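Side-chain contacts in kojibiose phosphorylase (PDB 6W0P), which belongs to glycoside hydrolase family 65 and joins an N-terminal beta domain, a largely helical central catalytic domain and a C-terminal domain: residues Q290-F293 against N294-Q298; S309-Q312 against G313-C317; L357-Y360 against L361-Q365; A648-L651 against D652-Y656. One frame throughout, in Å; residues are numbered along the deposited sequence.

Interaction 1: Q290-F293 against N294-Q298; sequences QKFF and NHFYQ
Helix 282-300 carries this contact on successive alpha-helical turns, where Phe292 meets Phe296 and Phe293 meets Tyr297, both in the i to i+4 spacing. The helix follows the strands of the N-terminal beta domain, consistent with the helical linker of family 65 enzymes. Phe296 sends its CE1 over one face of the Phe292 ring, 3.3 Å from Phe292 CZ and nearer the rim than the centre. Because the planes are inclined at 43°, the pair is neither a stack nor a T-shaped arrangement. The first torsions bring the rings together: Phe292 CG lies anti to its own N (chi1 174°), whereas Phe296 CG lies anti to its carbonyl carbon (chi1 -78°), turning back over the preceding turn. Large flat side chains suit this place, since both also reach Ile322 of helix 308-324, and His326 meets Phe292 edge-to-face. Phe293 and Tyr297 run side by side in the same direction, with Phe293 CB 3.9 Å from Tyr297 CE1. The Phe293 ring is buried and meets Phe319, while the Tyr297 hydroxyl is bonded to the backbone O of Leu119. On another flank Asn294 OD1 lies 3.7 Å from Gln290 CG, a simple van der Waals touch that suits polar chains on an exposed flank. The backbone bonds are uneven: Asn294 N to Gln290 O is 2.8 Å, whereas Phe296 N to Phe292 O is a weak 3.4 Å. Phe293 O receives Tyr297 N at 2.8 Å and also has Tyr297 CD1 3.1 Å away.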
loop_
_atom_site.group_PDB
_atom_site.type_symbol
_atom_site.label_atom_id
_atom_site.label_comp_id
_atom_site.label_asym_id
_atom_site.label_seq_id
_atom_site.Cartn_x
_atom_site.Cartn_y
_atom_site.Cartn_z
ATOM N N GLN A 290 4.420 45.054 -18.162
ATOM C CA GLN A 290 5.876 45.273 -18.311
ATOM C C GLN A 290 6.381 46.074 -17.105
ATOM O O GLN A 290 7.481 45.769 -16.648
ATOM C CB GLN A 290 6.195 45.951 -19.645
ATOM C CG GLN A 290 7.681 46.193 -19.877
ATOM C CD GLN A 290 8.057 45.869 -21.299
ATOM O OE1 GLN A 290 7.209 45.477 -22.117
ATOM N NE2 GLN A 290 9.335 46.031 -21.602
ATOM N N LYS A 291 5.608 47.051 -16.618
ATOM C CA LYS A 291 5.949 47.880 -15.430
ATOM C C LYS A 291 6.131 46.947 -14.223
ATOM O O LYS A 291 7.100 47.127 -13.483
ATOM C CB LYS A 291 4.876 48.941 -15.180
ATOM C CG LYS A 291 5.370 50.247 -14.572
ATOM C CD LYS A 291 4.273 50.979 -13.827
ATOM C CE LYS A 291 4.004 50.406 -12.445
ATOM N NZ LYS A 291 4.668 51.211 -11.383
ATOM N N PHE A 292 5.249 45.954 -14.054
ATOM C CA PHE A 292 5.358 44.927 -12.984
ATOM C C PHE A 292 6.629 44.083 -13.164
ATOM O O PHE A 292 7.345 43.904 -12.176
ATOM C CB PHE A 292 4.135 44.021 -12.984
ATOM C CG PHE A 292 4.223 42.856 -12.037
ATOM C CD1 PHE A 292 4.919 41.706 -12.389
ATOM C CD2 PHE A 292 3.580 42.897 -10.811
ATOM C CE1 PHE A 292 4.964 40.622 -11.530
ATOM C CE2 PHE A 292 3.627 41.806 -9.958
ATOM C CZ PHE A 292 4.312 40.670 -10.321
ATOM N N PHE A 293 6.917 43.568 -14.365
ATOM C CA PHE A 293 8.111 42.709 -14.584
ATOM C C PHE A 293 9.409 43.527 -14.462
ATOM O O PHE A 293 10.423 42.942 -13.993
ATOM C CB PHE A 293 8.016 41.962 -15.913
ATOM C CG PHE A 293 7.111 40.762 -15.852
ATOM C CD1 PHE A 293 7.526 39.611 -15.203
ATOM C CD2 PHE A 293 5.857 40.790 -16.442
ATOM C CE1 PHE A 293 6.706 38.497 -15.153
ATOM C CE2 PHE A 293 5.032 39.689 -16.377
ATOM C CZ PHE A 293 5.449 38.553 -15.719
ATOM N N ASN A 294 9.428 44.789 -14.910
ATOM C CA ASN A 294 10.635 45.651 -14.840
ATOM C C ASN A 294 11.082 45.740 -13.374
ATOM O O ASN A 294 12.264 45.589 -13.111
ATOM C CB ASN A 294 10.417 47.063 -15.379
ATOM C CG ASN A 294 10.307 47.144 -16.887
ATOM O OD1 ASN A 294 10.667 46.213 -17.612
ATOM N ND2 ASN A 294 9.788 48.259 -17.372
ATOM N N HIS A 295 10.141 45.977 -12.458
ATOM C CA HIS A 295 10.391 46.034 -10.995
ATOM C C HIS A 295 11.072 44.730 -10.550
ATOM O O HIS A 295 12.125 44.827 -9.892
ATOM C CB HIS A 295 9.084 46.345 -10.253
ATOM C CG HIS A 295 9.193 46.224 -8.775
ATOM N ND1 HIS A 295 9.644 47.270 -7.977
ATOM C CD2 HIS A 295 8.943 45.184 -7.951
ATOM C CE1 HIS A 295 9.626 46.882 -6.715
ATOM N NE2 HIS A 295 9.217 45.601 -6.678
ATOM N N PHE A 296 10.520 43.557 -10.910
ATOM C CA PHE A 296 11.046 42.244 -10.450
ATOM C C PHE A 296 12.399 41.977 -11.115
ATOM O O PHE A 296 13.232 41.383 -10.406
ATOM C CB PHE A 296 10.010 41.117 -10.564
ATOM C CG PHE A 296 8.997 41.175 -9.436
ATOM C CD1 PHE A 296 7.744 41.751 -9.620
ATOM C CD2 PHE A 296 9.337 40.751 -8.153
ATOM C CE1 PHE A 296 6.849 41.857 -8.567
ATOM C CE2 PHE A 296 8.446 40.869 -7.100
ATOM C CZ PHE A 296 7.204 41.424 -7.307
ATOM N N TYR A 297 12.647 42.441 -12.353
ATOM C CA TYR A 297 13.943 42.199 -13.032
ATOM C C TYR A 297 15.006 43.133 -12.412
ATOM O O TYR A 297 16.170 42.687 -12.294
ATOM C CB TYR A 297 13.826 42.243 -14.563
ATOM C CG TYR A 297 13.169 41.022 -15.177
ATOM C CD1 TYR A 297 12.014 41.145 -15.934
ATOM C CD2 TYR A 297 13.654 39.729 -14.977
ATOM C CE1 TYR A 297 11.387 40.041 -16.490
ATOM C CE2 TYR A 297 13.043 38.613 -15.530
ATOM C CZ TYR A 297 11.907 38.774 -16.299
ATOM O OH TYR A 297 11.270 37.714 -16.856
ATOM N N GLN A 298 14.620 44.340 -11.974
ATOM C CA GLN A 298 15.517 45.311 -11.293
ATOM C C GLN A 298 15.985 44.710 -9.956
ATOM O O GLN A 298 17.110 45.053 -9.518
ATOM C CB GLN A 298 14.829 46.654 -11.023
ATOM C CG GLN A 298 14.734 47.564 -12.235
ATOM C CD GLN A 298 16.066 47.817 -12.903
ATOM O OE1 GLN A 298 17.090 48.021 -12.236
ATOM N NE2 GLN A 298 16.060 47.819 -14.235
#

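Interaction 2: S309-Q312 against G313-C317; sequences SDQQ and GIRYC
Gln311 bends at chi2 (66°) and Arg315 at chi3 (-85°), and these two turns swing an amide over a guanidinium one helical turn further on. Both chains leave the backbone with CG anti to N, and it is the later bends that bring the flat ends together. The two planes end only 18° apart. Gln311 NE2 sits 3.2 Å above one guanidinium face, toward its rim, with Arg315 NH1 its nearest atom at 3.4 Å. Two donors cannot bond to each other; the flat groups simply lie over one another and leave their N-H bonds pointing to other acceptors. Water 1 joins them at the side, accepting from Arg315 NH1 at 2.9 Å and donating a weak bond to Gln311 OE1 at 3.3 Å. The remaining polar ends are buried but satisfied: Arg315 forms a salt bridge with Asp301 and donates to Pro13 O, while Gln311 pairs with the backbone of Ile302 and Ile304. An amide that both gives and accepts suits this place beside a strand, and the long arginine can reach several acceptors at once. Between them in the chain, Ile314 places CG2 between its own N and carbonyl carbon, 3.4 Å from Asp310 O, and its apolar branches pack on Ile304 and Ile676. Backbone bonds such as Ile314 N to Asp310 O, 2.9 Å, hold the turns together. This is the i to i+4 pattern of an alpha helix, here the buried helix 308-324, tied by its polar side chains to strand 303-305 and the N-terminal region.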
loop_
_atom_site.group_PDB
_atom_site.type_symbol
_atom_site.label_atom_id
_atom_site.label_comp_id
_atom_site.label_asym_id
_atom_site.label_seq_id
_atom_site.Cartn_x
_atom_site.Cartn_y
_atom_site.Cartn_z
ATOM N N SER A 309 22.127 30.158 -24.320
ATOM C CA SER A 309 21.253 29.056 -23.858
ATOM C C SER A 309 20.987 29.214 -22.351
ATOM O O SER A 309 19.810 29.116 -21.915
ATOM C CB SER A 309 21.872 27.744 -24.181
ATOM O OG SER A 309 21.176 26.714 -23.479
ATOM N N ASP A 310 22.020 29.514 -21.567
ATOM C CA ASP A 310 21.866 29.674 -20.098
ATOM C C ASP A 310 21.223 31.034 -19.819
ATOM O O ASP A 310 20.470 31.145 -18.862
ATOM C CB ASP A 310 23.190 29.457 -19.367
ATOM C CG ASP A 310 23.526 28.000 -19.113
ATOM O OD1 ASP A 310 22.590 27.187 -19.049
ATOM O OD2 ASP A 310 24.715 27.705 -18.924
ATOM N N GLN A 311 21.534 32.050 -20.610
ATOM C CA GLN A 311 20.947 33.394 -20.388
ATOM C C GLN A 311 19.429 33.278 -20.569
ATOM O O GLN A 311 18.695 33.811 -19.727
ATOM C CB GLN A 311 21.563 34.454 -21.309
ATOM C CG GLN A 311 20.871 35.803 -21.177
ATOM C CD GLN A 311 21.062 36.430 -19.818
ATOM O OE1 GLN A 311 21.979 37.230 -19.638
ATOM N NE2 GLN A 311 20.227 36.068 -18.851
ATOM N N GLN A 312 18.975 32.612 -21.634
ATOM C CA GLN A 312 17.525 32.400 -21.876
ATOM C C GLN A 312 16.966 31.575 -20.724
ATOM O O GLN A 312 15.933 31.966 -20.181
ATOM C CB GLN A 312 17.241 31.693 -23.202
ATOM C CG GLN A 312 15.757 31.427 -23.443
ATOM C CD GLN A 312 15.553 30.773 -24.792
ATOM O OE1 GLN A 312 16.229 29.795 -25.121
ATOM N NE2 GLN A 312 14.646 31.325 -25.601
ATOM N N GLY A 313 17.610 30.465 -20.383
ATOM C CA GLY A 313 17.123 29.551 -19.334
ATOM C C GLY A 313 16.924 30.281 -18.024
ATOM O O GLY A 313 15.764 30.264 -17.482
ATOM N N ILE A 314 17.974 30.910 -17.494
ATOM C CA ILE A 314 17.853 31.542 -16.150
ATOM C C ILE A 314 16.724 32.589 -16.167
ATOM O O ILE A 314 16.004 32.710 -15.156
ATOM C CB ILE A 314 19.172 32.141 -15.635
ATOM C CG1 ILE A 314 19.041 32.478 -14.156
ATOM C CG2 ILE A 314 19.631 33.352 -16.438
ATOM C CD1 ILE A 314 18.532 31.339 -13.318
ATOM N N ARG A 315 16.583 33.350 -17.245
ATOM C CA ARG A 315 15.567 34.427 -17.272
ATOM C C ARG A 315 14.187 33.773 -17.392
ATOM O O ARG A 315 13.244 34.229 -16.728
ATOM C CB ARG A 315 15.897 35.452 -18.357
ATOM C CG ARG A 315 15.157 36.754 -18.113
ATOM C CD ARG A 315 15.584 37.826 -19.076
ATOM N NE ARG A 315 16.769 38.515 -18.611
ATOM C CZ ARG A 315 17.904 38.663 -19.283
ATOM N NH1 ARG A 315 18.068 38.115 -20.485
ATOM N NH2 ARG A 315 18.882 39.354 -18.719
ATOM N N TYR A 316 14.102 32.658 -18.116
ATOM C CA TYR A 316 12.846 31.882 -18.167
ATOM C C TYR A 316 12.493 31.447 -16.738
ATOM O O TYR A 316 11.310 31.610 -16.327
ATOM C CB TYR A 316 12.951 30.710 -19.156
ATOM C CG TYR A 316 11.715 29.855 -19.162
ATOM C CD1 TYR A 316 10.556 30.269 -19.797
ATOM C CD2 TYR A 316 11.679 28.665 -18.466
ATOM C CE1 TYR A 316 9.404 29.502 -19.767
ATOM C CE2 TYR A 316 10.547 27.873 -18.448
ATOM C CZ TYR A 316 9.398 28.298 -19.087
ATOM O OH TYR A 316 8.282 27.523 -19.020
ATOM N N CYS A 317 13.461 30.856 -16.018
ATOM C CA CYS A 317 13.281 30.354 -14.622
ATOM C C CYS A 317 12.825 31.497 -13.700
ATOM O O CYS A 317 11.835 31.319 -12.979
ATOM C CB CYS A 317 14.558 29.720 -14.071
ATOM S SG CYS A 317 15.000 28.162 -14.885
HETATM O O HOH W 1 20.404 39.529 -21.344
#

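Interaction 3: L357-Y360 against L361-Q365; sequences LPFY and LYSNQ
Ser363 OG stands over one face of the Phe359 ring, 3.8 Å above its plane and toward the rim, while it donates to Phe359 O at 3.0 Å. That bond arrives 35° out of the carbonyl plane. A serine fits because its short hydroxyl can fold back, with OG between its own N and carbonyl carbon (chi1 65°), and satisfy a carbonyl of the last turn. Tyr362 turns its ring otherwise: its edge faces Pro358 O, with CD2 3.3 Å from that oxygen. On another side, Leu357 CG and Leu361 CD1 touch at 3.8 Å as the two branched chains pass obliquely, and both pack against helices 365-376 and 418-434. Tyr360 O takes two N-H groups, from Asn364 N at 2.8 Å and from Ser363 N at 3.2 Å, the second well above the carbonyl plane at 72°. Beyond them Asn364 is the N-cap of helix 365-376, its OD1 making a weak bond to the backbone N of Ala367. Helix 351-361 thus passes to helix 365-376 through a tight, mostly buried connection, as expected between consecutive helices of the (alpha/alpha)6 barrel that forms the catalytic domain of this family.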
loop_
_atom_site.group_PDB
_atom_site.type_symbol
_atom_site.label_atom_id
_atom_site.label_comp_id
_atom_site.label_asym_id
_atom_site.label_seq_id
_atom_site.Cartn_x
_atom_site.Cartn_y
_atom_site.Cartn_z
ATOM N N LEU A 357 11.741 28.879 -1.031
ATOM C CA LEU A 357 11.612 30.119 -0.218
ATOM C C LEU A 357 12.760 31.083 -0.512
ATOM O O LEU A 357 12.522 32.278 -0.651
ATOM C CB LEU A 357 11.560 29.756 1.266
ATOM C CG LEU A 357 11.346 30.922 2.221
ATOM C CD1 LEU A 357 10.058 31.640 1.895
ATOM C CD2 LEU A 357 11.339 30.436 3.652
ATOM N N PRO A 358 14.040 30.650 -0.546
ATOM C CA PRO A 358 15.156 31.597 -0.580
ATOM C C PRO A 358 15.106 32.640 -1.705
ATOM O O PRO A 358 15.449 33.775 -1.485
ATOM C CB PRO A 358 16.353 30.668 -0.782
ATOM C CG PRO A 358 15.941 29.403 -0.080
ATOM C CD PRO A 358 14.499 29.250 -0.483
ATOM N N PHE A 359 14.660 32.260 -2.898
ATOM C CA PHE A 359 14.493 33.247 -3.995
ATOM C C PHE A 359 13.614 34.403 -3.478
ATOM O O PHE A 359 13.937 35.584 -3.726
ATOM C CB PHE A 359 13.913 32.605 -5.255
ATOM C CG PHE A 359 13.535 33.624 -6.294
ATOM C CD1 PHE A 359 14.492 34.155 -7.144
ATOM C CD2 PHE A 359 12.236 34.087 -6.394
ATOM C CE1 PHE A 359 14.152 35.131 -8.071
ATOM C CE2 PHE A 359 11.888 35.045 -7.338
ATOM C CZ PHE A 359 12.847 35.564 -8.171
ATOM N N TYR A 360 12.515 34.087 -2.789
ATOM C CA TYR A 360 11.528 35.108 -2.326
ATOM C C TYR A 360 12.117 35.930 -1.168
ATOM O O TYR A 360 11.839 37.125 -1.111
ATOM C CB TYR A 360 10.163 34.476 -2.024
ATOM C CG TYR A 360 9.574 33.800 -3.238
ATOM C CD1 TYR A 360 8.972 34.531 -4.254
ATOM C CD2 TYR A 360 9.624 32.419 -3.377
ATOM C CE1 TYR A 360 8.459 33.910 -5.383
ATOM C CE2 TYR A 360 9.123 31.784 -4.503
ATOM C CZ TYR A 360 8.536 32.532 -5.512
ATOM O OH TYR A 360 8.042 31.892 -6.624
ATOM N N LEU A 361 12.908 35.312 -0.291
ATOM C CA LEU A 361 13.541 35.973 0.878
ATOM C C LEU A 361 14.422 37.129 0.399
ATOM O O LEU A 361 14.474 38.132 1.093
ATOM C CB LEU A 361 14.359 34.955 1.673
ATOM C CG LEU A 361 13.552 34.041 2.587
ATOM C CD1 LEU A 361 14.423 32.917 3.121
ATOM C CD2 LEU A 361 12.892 34.809 3.729
ATOM N N TYR A 362 15.063 36.988 -0.765
ATOM C CA TYR A 362 16.065 37.947 -1.292
ATOM C C TYR A 362 15.462 38.879 -2.346
ATOM O O TYR A 362 16.204 39.743 -2.821
ATOM C CB TYR A 362 17.280 37.183 -1.819
ATOM C CG TYR A 362 18.161 36.643 -0.729
ATOM C CD1 TYR A 362 19.026 37.475 -0.037
ATOM C CD2 TYR A 362 18.115 35.303 -0.372
ATOM C CE1 TYR A 362 19.831 36.978 0.969
ATOM C CE2 TYR A 362 18.922 34.787 0.626
ATOM C CZ TYR A 362 19.772 35.637 1.310
ATOM O OH TYR A 362 20.552 35.157 2.322
ATOM N N SER A 363 14.176 38.752 -2.674
ATOM C CA SER A 363 13.492 39.590 -3.698
ATOM C C SER A 363 12.211 40.231 -3.170
ATOM O O SER A 363 11.889 41.294 -3.665
ATOM C CB SER A 363 13.198 38.832 -4.971
ATOM O OG SER A 363 12.263 37.786 -4.762
ATOM N N ASN A 364 11.462 39.615 -2.264
ATOM C CA ASN A 364 10.067 40.063 -1.996
ATOM C C ASN A 364 9.629 39.572 -0.619
ATOM O O ASN A 364 9.124 38.435 -0.517
ATOM C CB ASN A 364 9.148 39.574 -3.113
ATOM C CG ASN A 364 7.717 40.053 -3.016
ATOM O OD1 ASN A 364 7.350 40.716 -2.045
ATOM N ND2 ASN A 364 6.908 39.692 -4.020
ATOM N N GLN A 365 9.776 40.413 0.400
ATOM C CA GLN A 365 9.479 40.004 1.795
ATOM C C GLN A 365 8.031 39.520 1.932
ATOM O O GLN A 365 7.782 38.577 2.713
ATOM C CB GLN A 365 9.685 41.148 2.776
ATOM C CG GLN A 365 9.555 40.669 4.210
ATOM C CD GLN A 365 9.766 41.796 5.178
ATOM O OE1 GLN A 365 10.210 42.875 4.792
ATOM N NE2 GLN A 365 9.431 41.545 6.432
#

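Interaction 4: A648-L651 against D652-Y656; sequences ATRL and DLDDY
Arg650 and Leu651 bury the most surface here, and Arg650 does so by curling round to grip Asp654 side-on. Its NE reaches Asp654 OD2 at 2.8 Å and its NH2 reaches Asp654 OD1 at 2.8 Å, a two-pronged salt bridge. Both oxygens lie near the guanidinium plane, but NE approaches OD2 from above the carboxylate plane, 44° out of it, in keeping with the 33° between the two planes. The chain bends at chi2 and again at chi3 (-57°), which brings the guanidinium back beside the turn. Over one of its faces lies Leu653, with CD1 3.6 Å from Arg650 NH1, an apolar cover suited to a buried charge. Asp654 OD1 also bonds to Arg7, so two arginines gather round one carboxylate, which probably stabilises its negative charge. Leu651 contributes through its backbone as well: Leu651 O accepts Tyr656 N at 3.0 Å and a bond from water 3 at 3.0 Å, while its CG lies 4.5 Å from Tyr656 CB. Asp652 to Asp655 forms a type I beta turn, which contains Asp654 and is bracketed by the Leu651 O to Tyr656 N bond. The loop lies between helices 638-645 and 666-680: Arg650 NH1 bonds to Ser309 O and Gln312 OE1 of helix 308-324, Leu653 packs on helix 26-32, and Leu651 rests on helix 666-680.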
loop_
_atom_site.group_PDB
_atom_site.type_symbol
_atom_site.label_atom_id
_atom_site.label_comp_id
_atom_site.label_asym_id
_atom_site.label_seq_id
_atom_site.Cartn_x
_atom_site.Cartn_y
_atom_site.Cartn_z
ATOM N N ALA A 648 20.853 22.933 -15.587
ATOM C CA ALA A 648 19.978 23.459 -14.515
ATOM C C ALA A 648 18.949 24.465 -15.067
ATOM O O ALA A 648 17.837 24.425 -14.582
ATOM C CB ALA A 648 20.816 24.098 -13.435
ATOM N N THR A 649 19.310 25.336 -16.024
ATOM C CA THR A 649 18.412 26.400 -16.550
ATOM C C THR A 649 17.505 25.873 -17.669
ATOM O O THR A 649 16.597 26.666 -18.071
ATOM C CB THR A 649 19.169 27.628 -17.059
ATOM O OG1 THR A 649 19.791 27.324 -18.310
ATOM C CG2 THR A 649 20.208 28.123 -16.073
ATOM N N ARG A 650 17.712 24.624 -18.132
ATOM C CA ARG A 650 17.109 24.070 -19.378
ATOM C C ARG A 650 16.196 22.862 -19.104
ATOM O O ARG A 650 15.689 22.286 -20.079
ATOM C CB ARG A 650 18.212 23.628 -20.355
ATOM C CG ARG A 650 19.229 24.707 -20.700
ATOM C CD ARG A 650 18.589 25.930 -21.335
ATOM N NE ARG A 650 17.845 25.573 -22.535
ATOM C CZ ARG A 650 17.389 26.442 -23.417
ATOM N NH1 ARG A 650 17.618 27.740 -23.253
ATOM N NH2 ARG A 650 16.705 25.997 -24.469
ATOM N N LEU A 651 15.981 22.456 -17.858
ATOM C CA LEU A 651 15.310 21.163 -17.616
ATOM C C LEU A 651 13.948 21.153 -18.317
ATOM O O LEU A 651 13.658 20.145 -19.007
ATOM C CB LEU A 651 15.176 20.886 -16.118
ATOM C CG LEU A 651 14.723 19.460 -15.792
ATOM C CD1 LEU A 651 15.505 18.904 -14.619
ATOM C CD2 LEU A 651 13.232 19.409 -15.481
ATOM N N ASP A 652 13.141 22.216 -18.174
ATOM C CA ASP A 652 11.812 22.315 -18.854
ATOM C C ASP A 652 11.959 22.728 -20.336
ATOM O O ASP A 652 11.335 22.071 -21.210
ATOM C CB ASP A 652 10.876 23.229 -18.068
ATOM C CG ASP A 652 10.459 22.559 -16.776
ATOM O OD1 ASP A 652 9.966 21.400 -16.849
ATOM O OD2 ASP A 652 10.671 23.151 -15.722
ATOM N N LEU A 653 12.725 23.774 -20.660
ATOM C CA LEU A 653 12.768 24.257 -22.074
ATOM C C LEU A 653 13.144 23.108 -23.020
ATOM O O LEU A 653 12.554 23.018 -24.116
ATOM C CB LEU A 653 13.749 25.418 -22.199
ATOM C CG LEU A 653 13.322 26.714 -21.522
ATOM C CD1 LEU A 653 14.442 27.708 -21.571
ATOM C CD2 LEU A 653 12.087 27.316 -22.171
ATOM N N ASP A 654 14.119 22.283 -22.636
ATOM C CA ASP A 654 14.616 21.181 -23.496
ATOM C C ASP A 654 14.147 19.826 -22.933
ATOM O O ASP A 654 14.691 18.795 -23.416
ATOM C CB ASP A 654 16.145 21.266 -23.653
ATOM C CG ASP A 654 16.674 22.620 -24.115
ATOM O OD1 ASP A 654 16.008 23.281 -24.938
ATOM O OD2 ASP A 654 17.753 23.015 -23.645
ATOM N N ASP A 655 13.254 19.804 -21.936
ATOM C CA ASP A 655 12.479 18.597 -21.510
ATOM C C ASP A 655 13.417 17.418 -21.170
ATOM O O ASP A 655 13.190 16.294 -21.706
ATOM C CB ASP A 655 11.478 18.212 -22.618
ATOM C CG ASP A 655 10.365 17.225 -22.252
ATOM O OD1 ASP A 655 10.170 16.918 -21.032
ATOM O OD2 ASP A 655 9.664 16.765 -23.199
ATOM N N TYR A 656 14.434 17.616 -20.319
ATOM C CA TYR A 656 15.421 16.560 -19.954
ATOM C C TYR A 656 14.752 15.368 -19.235
ATOM O O TYR A 656 15.302 14.230 -19.370
ATOM C CB TYR A 656 16.567 17.132 -19.107
ATOM C CG TYR A 656 17.650 17.841 -19.893
ATOM C CD1 TYR A 656 17.488 19.143 -20.345
ATOM C CD2 TYR A 656 18.857 17.220 -20.159
ATOM C CE1 TYR A 656 18.503 19.803 -21.028
ATOM C CE2 TYR A 656 19.877 17.857 -20.849
ATOM C CZ TYR A 656 19.700 19.156 -21.281
ATOM O OH TYR A 656 20.685 19.775 -21.986
HETATM O O HOH W 2 14.122 25.490 -18.394
HETATM O O HOH W 3 11.856 17.895 -18.355
#

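How the interactions relate
Interaction 1 is a surface contact, whereas interactions 2, 3 and 4 are buried. Two lie within single helices: aromatic rings dominate on helix 282-300, while an amide and a guanidinium meet on helix 308-324. Interactions 3 and 4 shape connections instead, the first by backbone hydrogen bonds, a serine hydroxyl and an asparagine N-cap, the second by a salt bridge. The contacts form a series of touches, 3 to 1 to 2 to 4: Phe296 packs on Asn364, Tyr297 CE2 lies 3.8 Å from Arg315 CG, and Asp310 OD1 and Thr649 OG1 are 2.9 Å apart. Interactions 3 and 4 do not touch, their nearest atoms being about 12 Å apart.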